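Local coordinates for protein UDP-galactopyranose mutase (Deinococcus radiodurans, PDB 3HDQ) that probably interconverts UDP-galactopyranose and UDP-galactofuranose, using a bound FAD cofactor, at residues T286-T294 with R305-T313. Sequence-based numbering, arbitrary orientation.
Sequences TEQLLPTGT and RVSEFKHIT. With GDU (galactose-uridine-5'-diphosphate), chain K.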
ATOM      1  N   THR A 286       2.957 -25.277  -1.394  1.00 38.56           N
ATOM      2  CA  THR A 286       2.666 -25.973  -2.644  1.00 40.85           C
ATOM      3  C   THR A 286       2.155 -24.937  -3.615  1.00 39.82           C
ATOM      4  O   THR A 286       1.696 -23.871  -3.207  1.00 34.29           O
ATOM      5  CB  THR A 286       1.488 -26.953  -2.523  1.00 47.63           C
ATOM      6  OG1 THR A 286       1.280 -27.307  -1.155  1.00 53.35           O
ATOM      7  CG2 THR A 286       1.720 -28.197  -3.383  1.00 45.27           C
ATOM      8  N   GLU A 287       2.169 -25.275  -4.895  1.00 36.90           N
ATOM      9  CA  GLU A 287       1.669 -24.359  -5.900  1.00 40.97           C
ATOM     10  C   GLU A 287       0.154 -24.223  -5.861  1.00 35.18           C
ATOM     11  O   GLU A 287      -0.389 -23.177  -6.188  1.00 32.27           O
ATOM     12  CB  GLU A 287       2.109 -24.805  -7.281  1.00 41.65           C
ATOM     13  CG  GLU A 287       3.606 -24.765  -7.444  1.00 53.67           C
ATOM     14  CD  GLU A 287       4.002 -24.273  -8.807  1.00 55.96           C
ATOM     15  OE1 GLU A 287       3.159 -24.366  -9.728  1.00 61.75           O
ATOM     16  OE2 GLU A 287       5.143 -23.780  -8.949  1.00 57.92           O
ATOM     17  N   GLN A 288      -0.530 -25.279  -5.461  1.00 36.15           N
ATOM     18  CA  GLN A 288      -1.977 -25.278  -5.575  1.00 33.93           C
ATOM     19  C   GLN A 288      -2.611 -26.188  -4.558  1.00 31.83           C
ATOM     20  O   GLN A 288      -2.255 -27.352  -4.449  1.00 36.72           O
ATOM     21  CB  GLN A 288      -2.397 -25.720  -6.967  1.00 25.79           C
ATOM     22  CG  GLN A 288      -3.891 -25.762  -7.146  1.00 28.91           C
ATOM     23  CD  GLN A 288      -4.281 -25.817  -8.601  1.00 34.41           C
ATOM     24  OE1 GLN A 288      -3.750 -25.065  -9.417  1.00 45.04           O
ATOM     25  NE2 GLN A 288      -5.212 -26.699  -8.939  1.00 24.97           N
ATOM     26  N   LEU A 289      -3.566 -25.647  -3.822  1.00 30.26           N
ATOM     27  CA  LEU A 289      -4.238 -26.395  -2.791  1.00 27.19           C
ATOM     28  C   LEU A 289      -5.604 -26.871  -3.268  1.00 28.87           C
ATOM     29  O   LEU A 289      -6.021 -27.980  -2.950  1.00 31.70           O
ATOM     30  CB  LEU A 289      -4.403 -25.523  -1.548  1.00 33.99           C
ATOM     31  CG  LEU A 289      -4.765 -26.274  -0.271  1.00 36.23           C
ATOM     32  CD1 LEU A 289      -3.651 -27.257   0.066  1.00 39.85           C
ATOM     33  CD2 LEU A 289      -4.970 -25.291   0.858  1.00 40.15           C
ATOM     34  N   LEU A 290      -6.303 -26.032  -4.024  1.00 26.57           N
ATOM     35  CA  LEU A 290      -7.688 -26.314  -4.381  1.00 27.87           C
ATOM     36  C   LEU A 290      -7.797 -26.510  -5.875  1.00 29.32           C
ATOM     37  O   LEU A 290      -6.960 -26.016  -6.624  1.00 28.54           O
ATOM     38  CB  LEU A 290      -8.616 -25.159  -3.971  1.00 23.54           C
ATOM     39  CG  LEU A 290      -8.607 -24.635  -2.533  1.00 33.62           C
ATOM     40  CD1 LEU A 290      -9.643 -23.504  -2.345  1.00 26.40           C
ATOM     41  CD2 LEU A 290      -8.872 -25.746  -1.548  1.00 27.59           C
ATOM     42  N   PRO A 291      -8.845 -27.218  -6.315  1.00 29.57           N
ATOM     43  CA  PRO A 291      -9.130 -27.390  -7.742  1.00 28.16           C
ATOM     44  C   PRO A 291      -9.791 -26.176  -8.411  1.00 30.13           C
ATOM     45  O   PRO A 291      -9.676 -26.074  -9.622  1.00 31.20           O
ATOM     46  CB  PRO A 291     -10.065 -28.606  -7.775  1.00 33.16           C
ATOM     47  CG  PRO A 291     -10.688 -28.658  -6.419  1.00 31.34           C
ATOM     48  CD  PRO A 291      -9.721 -28.035  -5.455  1.00 32.98           C
ATOM     49  N   THR A 292     -10.465 -25.293  -7.671  1.00 29.83           N
ATOM     50  CA  THR A 292     -11.003 -24.043  -8.253  1.00 28.51           C
ATOM     51  C   THR A 292     -10.766 -22.897  -7.298  1.00 27.45           C
ATOM     52  O   THR A 292     -10.215 -23.094  -6.220  1.00 28.15           O
ATOM     53  CB  THR A 292     -12.540 -24.040  -8.453  1.00 23.36           C
ATOM     54  OG1 THR A 292     -13.167 -24.720  -7.354  1.00 28.67           O
ATOM     55  CG2 THR A 292     -12.943 -24.667  -9.740  1.00 27.12           C
ATOM     56  N   GLY A 293     -11.253 -21.712  -7.674  1.00 26.98           N
ATOM     57  CA  GLY A 293     -11.138 -20.524  -6.842  1.00 25.89           C
ATOM     58  C   GLY A 293     -11.709 -20.660  -5.443  1.00 24.66           C
ATOM     59  O   GLY A 293     -11.081 -20.255  -4.467  1.00 21.87           O
ATOM     60  N   THR A 294     -12.895 -21.254  -5.342  1.00 25.42           N
ATOM     61  CA  THR A 294     -13.569 -21.383  -4.059  1.00 21.15           C
ATOM     62  C   THR A 294     -14.283 -22.724  -3.931  1.00 27.19           C
ATOM     63  O   THR A 294     -14.967 -23.170  -4.859  1.00 27.84           O
ATOM     64  CB  THR A 294     -14.608 -20.244  -3.873  1.00 25.70           C
ATOM     65  OG1 THR A 294     -13.947 -18.973  -3.925  1.00 22.82           O
ATOM     66  CG2 THR A 294     -15.343 -20.376  -2.545  1.00 21.09           C
ATOM     67  N   ARG A 305     -16.601 -21.408   3.516  1.00 23.56           N
ATOM     68  CA  ARG A 305     -15.825 -21.649   2.304  1.00 24.45           C
ATOM     69  C   ARG A 305     -14.324 -21.388   2.467  1.00 26.41           C
ATOM     70  O   ARG A 305     -13.893 -20.738   3.426  1.00 24.91           O
ATOM     71  CB  ARG A 305     -16.380 -20.824   1.138  1.00 22.53           C
ATOM     72  CG  ARG A 305     -16.466 -19.350   1.426  1.00 24.29           C
ATOM     73  CD  ARG A 305     -17.034 -18.553   0.261  1.00 23.10           C
ATOM     74  NE  ARG A 305     -17.142 -17.153   0.657  1.00 28.06           N
ATOM     75  CZ  ARG A 305     -17.967 -16.262   0.120  1.00 30.45           C
ATOM     76  NH1 ARG A 305     -18.785 -16.601  -0.875  1.00 27.89           N
ATOM     77  NH2 ARG A 305     -17.974 -15.023   0.591  1.00 31.33           N
ATOM     78  N   VAL A 306     -13.549 -21.928   1.527  1.00 24.69           N
ATOM     79  CA  VAL A 306     -12.123 -21.656   1.390  1.00 23.02           C
ATOM     80  C   VAL A 306     -11.889 -21.155  -0.009  1.00 22.00           C
ATOM     81  O   VAL A 306     -12.395 -21.735  -0.966  1.00 23.46           O
ATOM     82  CB  VAL A 306     -11.256 -22.929   1.449  1.00 28.14           C
ATOM     83  CG1 VAL A 306      -9.894 -22.623   2.086  1.00 25.64           C
ATOM     84  CG2 VAL A 306     -11.970 -24.057   2.124  1.00 33.68           C
ATOM     85  N   SER A 307     -11.076 -20.118  -0.135  1.00 23.76           N
ATOM     86  CA  SER A 307     -10.734 -19.581  -1.437  1.00 21.83           C
ATOM     87  C   SER A 307      -9.224 -19.535  -1.601  1.00 26.49           C
ATOM     88  O   SER A 307      -8.488 -19.363  -0.619  1.00 24.06           O
ATOM     89  CB  SER A 307     -11.354 -18.198  -1.631  1.00 24.66           C
ATOM     90  OG  SER A 307     -12.766 -18.282  -1.546  1.00 28.21           O
ATOM     91  N   GLU A 308      -8.771 -19.702  -2.843  1.00 22.10           N
ATOM     92  CA  GLU A 308      -7.338 -19.738  -3.153  1.00 28.03           C
ATOM     93  C   GLU A 308      -7.026 -18.660  -4.175  1.00 24.29           C
ATOM     94  O   GLU A 308      -7.414 -18.757  -5.339  1.00 20.81           O
ATOM     95  CB  GLU A 308      -6.923 -21.111  -3.690  1.00 24.68           C
ATOM     96  CG  GLU A 308      -5.429 -21.261  -3.918  1.00 26.10           C
ATOM     97  CD  GLU A 308      -5.044 -22.670  -4.345  1.00 30.38           C
ATOM     98  OE1 GLU A 308      -3.840 -23.003  -4.279  1.00 30.46           O
ATOM     99  OE2 GLU A 308      -5.946 -23.437  -4.749  1.00 24.50           O
ATOM    100  N   PHE A 309      -6.317 -17.636  -3.724  1.00 22.38           N
ATOM    101  CA  PHE A 309      -6.208 -16.399  -4.475  1.00 20.13           C
ATOM    102  C   PHE A 309      -5.532 -16.502  -5.833  1.00 23.09           C
ATOM    103  O   PHE A 309      -5.893 -15.761  -6.749  1.00 21.87           O
ATOM    104  CB  PHE A 309      -5.556 -15.335  -3.605  1.00 24.91           C
ATOM    105  CG  PHE A 309      -6.429 -14.906  -2.471  1.00 24.66           C
ATOM    106  CD1 PHE A 309      -6.089 -15.199  -1.162  1.00 22.32           C
ATOM    107  CD2 PHE A 309      -7.631 -14.252  -2.723  1.00 23.36           C
ATOM    108  CE1 PHE A 309      -6.912 -14.815  -0.120  1.00 24.91           C
ATOM    109  CE2 PHE A 309      -8.466 -13.877  -1.689  1.00 24.26           C
ATOM    110  CZ  PHE A 309      -8.111 -14.160  -0.387  1.00 22.59           C
ATOM    111  N   LYS A 310      -4.576 -17.417  -5.977  1.00 19.35           N
ATOM    112  CA  LYS A 310      -3.862 -17.535  -7.249  1.00 23.90           C
ATOM    113  C   LYS A 310      -4.802 -17.920  -8.397  1.00 25.56           C
ATOM    114  O   LYS A 310      -4.561 -17.543  -9.544  1.00 26.10           O
ATOM    115  CB  LYS A 310      -2.684 -18.506  -7.149  1.00 24.78           C
ATOM    116  CG  LYS A 310      -1.468 -17.948  -6.410  1.00 27.42           C
ATOM    117  CD  LYS A 310      -0.525 -19.076  -5.968  1.00 29.44           C
ATOM    118  CE  LYS A 310       0.250 -19.680  -7.134  1.00 31.08           C
ATOM    119  NZ  LYS A 310       1.088 -20.836  -6.693  1.00 23.70           N
ATOM    120  N   HIS A 311      -5.879 -18.644  -8.091  1.00 25.14           N
ATOM    121  CA  HIS A 311      -6.870 -18.955  -9.121  1.00 27.55           C
ATOM    122  C   HIS A 311      -7.482 -17.646  -9.614  1.00 28.02           C
ATOM    123  O   HIS A 311      -7.778 -17.484 -10.797  1.00 26.98           O
ATOM    124  CB  HIS A 311      -8.000 -19.845  -8.575  1.00 26.85           C
ATOM    125  CG  HIS A 311      -7.615 -21.275  -8.343  1.00 29.29           C
ATOM    126  ND1 HIS A 311      -7.617 -22.221  -9.346  1.00 33.54           N
ATOM    127  CD2 HIS A 311      -7.257 -21.929  -7.211  1.00 26.85           C
ATOM    128  CE1 HIS A 311      -7.260 -23.392  -8.846  1.00 28.01           C
ATOM    129  NE2 HIS A 311      -7.032 -23.239  -7.554  1.00 28.34           N
ATOM    130  N   ILE A 312      -7.685 -16.719  -8.683  1.00 22.44           N
ATOM    131  CA  ILE A 312      -8.423 -15.496  -8.968  1.00 24.10           C
ATOM    132  C   ILE A 312      -7.529 -14.410  -9.571  1.00 22.85           C
ATOM    133  O   ILE A 312      -7.927 -13.715 -10.500  1.00 23.21           O
ATOM    134  CB  ILE A 312      -9.135 -14.973  -7.700  1.00 23.86           C
ATOM    135  CG1 ILE A 312     -10.092 -16.044  -7.150  1.00 26.02           C
ATOM    136  CG2 ILE A 312      -9.877 -13.696  -8.010  1.00 27.55           C
ATOM    137  CD1 ILE A 312     -10.313 -15.998  -5.610  1.00 21.16           C
ATOM    138  N   THR A 313      -6.311 -14.290  -9.057  1.00 21.43           N
ATOM    139  CA  THR A 313      -5.382 -13.263  -9.525  1.00 27.12           C
ATOM    140  C   THR A 313      -4.568 -13.700 -10.740  1.00 25.41           C
ATOM    141  O   THR A 313      -4.049 -12.871 -11.475  1.00 25.57           O
ATOM    142  CB  THR A 313      -4.376 -12.880  -8.422  1.00 22.01           C
ATOM    143  OG1 THR A 313      -3.543 -14.010  -8.131  1.00 20.38           O
ATOM    144  CG2 THR A 313      -5.111 -12.455  -7.153  1.00 19.80           C
TER
HETATM  145  N1  GDU K 500     -25.977 -20.120  -0.884  1.00 26.82           N
HETATM  146  C2  GDU K 500     -25.955 -21.310  -0.501  1.00 32.82           C
HETATM  147  N3  GDU K 500     -25.235 -22.330  -0.699  1.00 32.03           N
HETATM  148  C4  GDU K 500     -24.206 -22.095  -1.531  1.00 31.14           C
HETATM  149  C5  GDU K 500     -24.065 -20.729  -2.089  1.00 26.52           C
HETATM  150  C6  GDU K 500     -24.961 -19.789  -1.732  1.00 28.25           C
HETATM  151  O2  GDU K 500     -27.012 -21.590   0.406  1.00 29.24           O
HETATM  152  O4  GDU K 500     -23.391 -22.976  -1.799  1.00 28.92           O
HETATM  153  C1D GDU K 500     -26.939 -19.146  -0.451  1.00 27.28           C
HETATM  154  C2D GDU K 500     -26.719 -18.455   0.916  1.00 27.30           C
HETATM  155  O2D GDU K 500     -27.936 -18.017   1.508  1.00 28.37           O
HETATM  156  C3D GDU K 500     -25.830 -17.300   0.504  1.00 29.88           C
HETATM  157  C4D GDU K 500     -26.602 -16.838  -0.731  1.00 27.30           C
HETATM  158  O4D GDU K 500     -27.083 -18.033  -1.354  1.00 26.62           O
HETATM  159  O3D GDU K 500     -25.750 -16.316   1.532  1.00 29.83           O
HETATM  160  C5D GDU K 500     -25.908 -15.815  -1.618  1.00 30.97           C
HETATM  161  O5D GDU K 500     -24.745 -16.509  -2.104  1.00 34.48           O
HETATM  162  PA  GDU K 500     -23.380 -15.755  -2.445  1.00 27.23           P
HETATM  163  O1A GDU K 500     -22.518 -16.696  -3.215  1.00 29.66           O
HETATM  164  O2A GDU K 500     -23.703 -14.594  -3.292  1.00 25.20           O
HETATM  165  O3A GDU K 500     -22.599 -15.391  -1.111  1.00 32.76           O
HETATM  166  PB  GDU K 500     -21.591 -14.174  -1.015  1.00 28.85           P
HETATM  167  O1B GDU K 500     -21.178 -14.253   0.407  1.00 30.64           O
HETATM  168  O2B GDU K 500     -22.150 -12.817  -1.232  1.00 25.71           O
HETATM  169  O3B GDU K 500     -20.255 -14.372  -1.885  0.63 28.10           O
HETATM  170  C1' GDU K 500     -19.237 -13.467  -2.356  0.33 31.32           C
HETATM  171  C2' GDU K 500     -19.713 -12.820  -3.674  0.47 30.34           C
HETATM  172  C3' GDU K 500     -20.213 -13.984  -4.561  0.57 29.40           C
HETATM  173  C4' GDU K 500     -18.973 -14.836  -4.967  0.53 30.56           C
HETATM  174  C5' GDU K 500     -18.203 -15.236  -3.677  0.54 32.53           C
HETATM  175  C6' GDU K 500     -16.797 -15.839  -3.954  0.56 32.05           C
HETATM  176  O2' GDU K 500     -20.702 -11.800  -3.440  0.51 29.79           O
HETATM  177  O3' GDU K 500     -20.915 -13.439  -5.701  0.61 26.37           O
HETATM  178  O4' GDU K 500     -18.153 -14.038  -5.846  0.43 31.16           O
HETATM  179  O5' GDU K 500     -18.051 -14.258  -2.610  0.33 33.10           O
HETATM  180  O6' GDU K 500     -16.791 -17.286  -3.905  0.87 26.60           O
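Thr294 and Ser307 form an antiparallel, non-hydrogen-bonded pair, and Glu308 N donates to Gly293 O (2.9 Å) beside it. The loop 286-293 leads into strand 294-296. Glu308 holds two successive amides of this loop. Leu289 N meets Glu308 OE1 on its syn side at 2.7 Å, tilted 28° out of the carboxylate plane, and Leu290 N reaches Glu308 OE2 from above that plane. The Glu308 chain is extended, with CG anti to the backbone N (chi1 -175°), carrying the carboxylate to the loop. Glu308 OE1 is also hydrogen-bonded to Thr320 OG1. His311 NE2 donates to Leu290 O at 2.9 Å. Leu290 O lies near the His311 ring plane, but NE2 approaches from above the carbonyl plane. The Thr292-Gly293 peptide covers one ring face. Lys310 NZ bonds Glu287 O on a lone pair (2.8 Å) and also the carbonyls of His317 and Gln319. Thr294 OG1 and Ser307 OG share a 2.7 Å hydrogen bond, and Thr294 OG1 bonds GDU O6' weakly. Arg305 NH1 donates to GDU O3B at 2.9 Å, and Glu325 salt-bridges its NE. The contact packs the connection between strands 274-284 and 294-296 against helix 309-313 and strand 305-308, which lies between 294-296 and 320-336 in the mixed sheet.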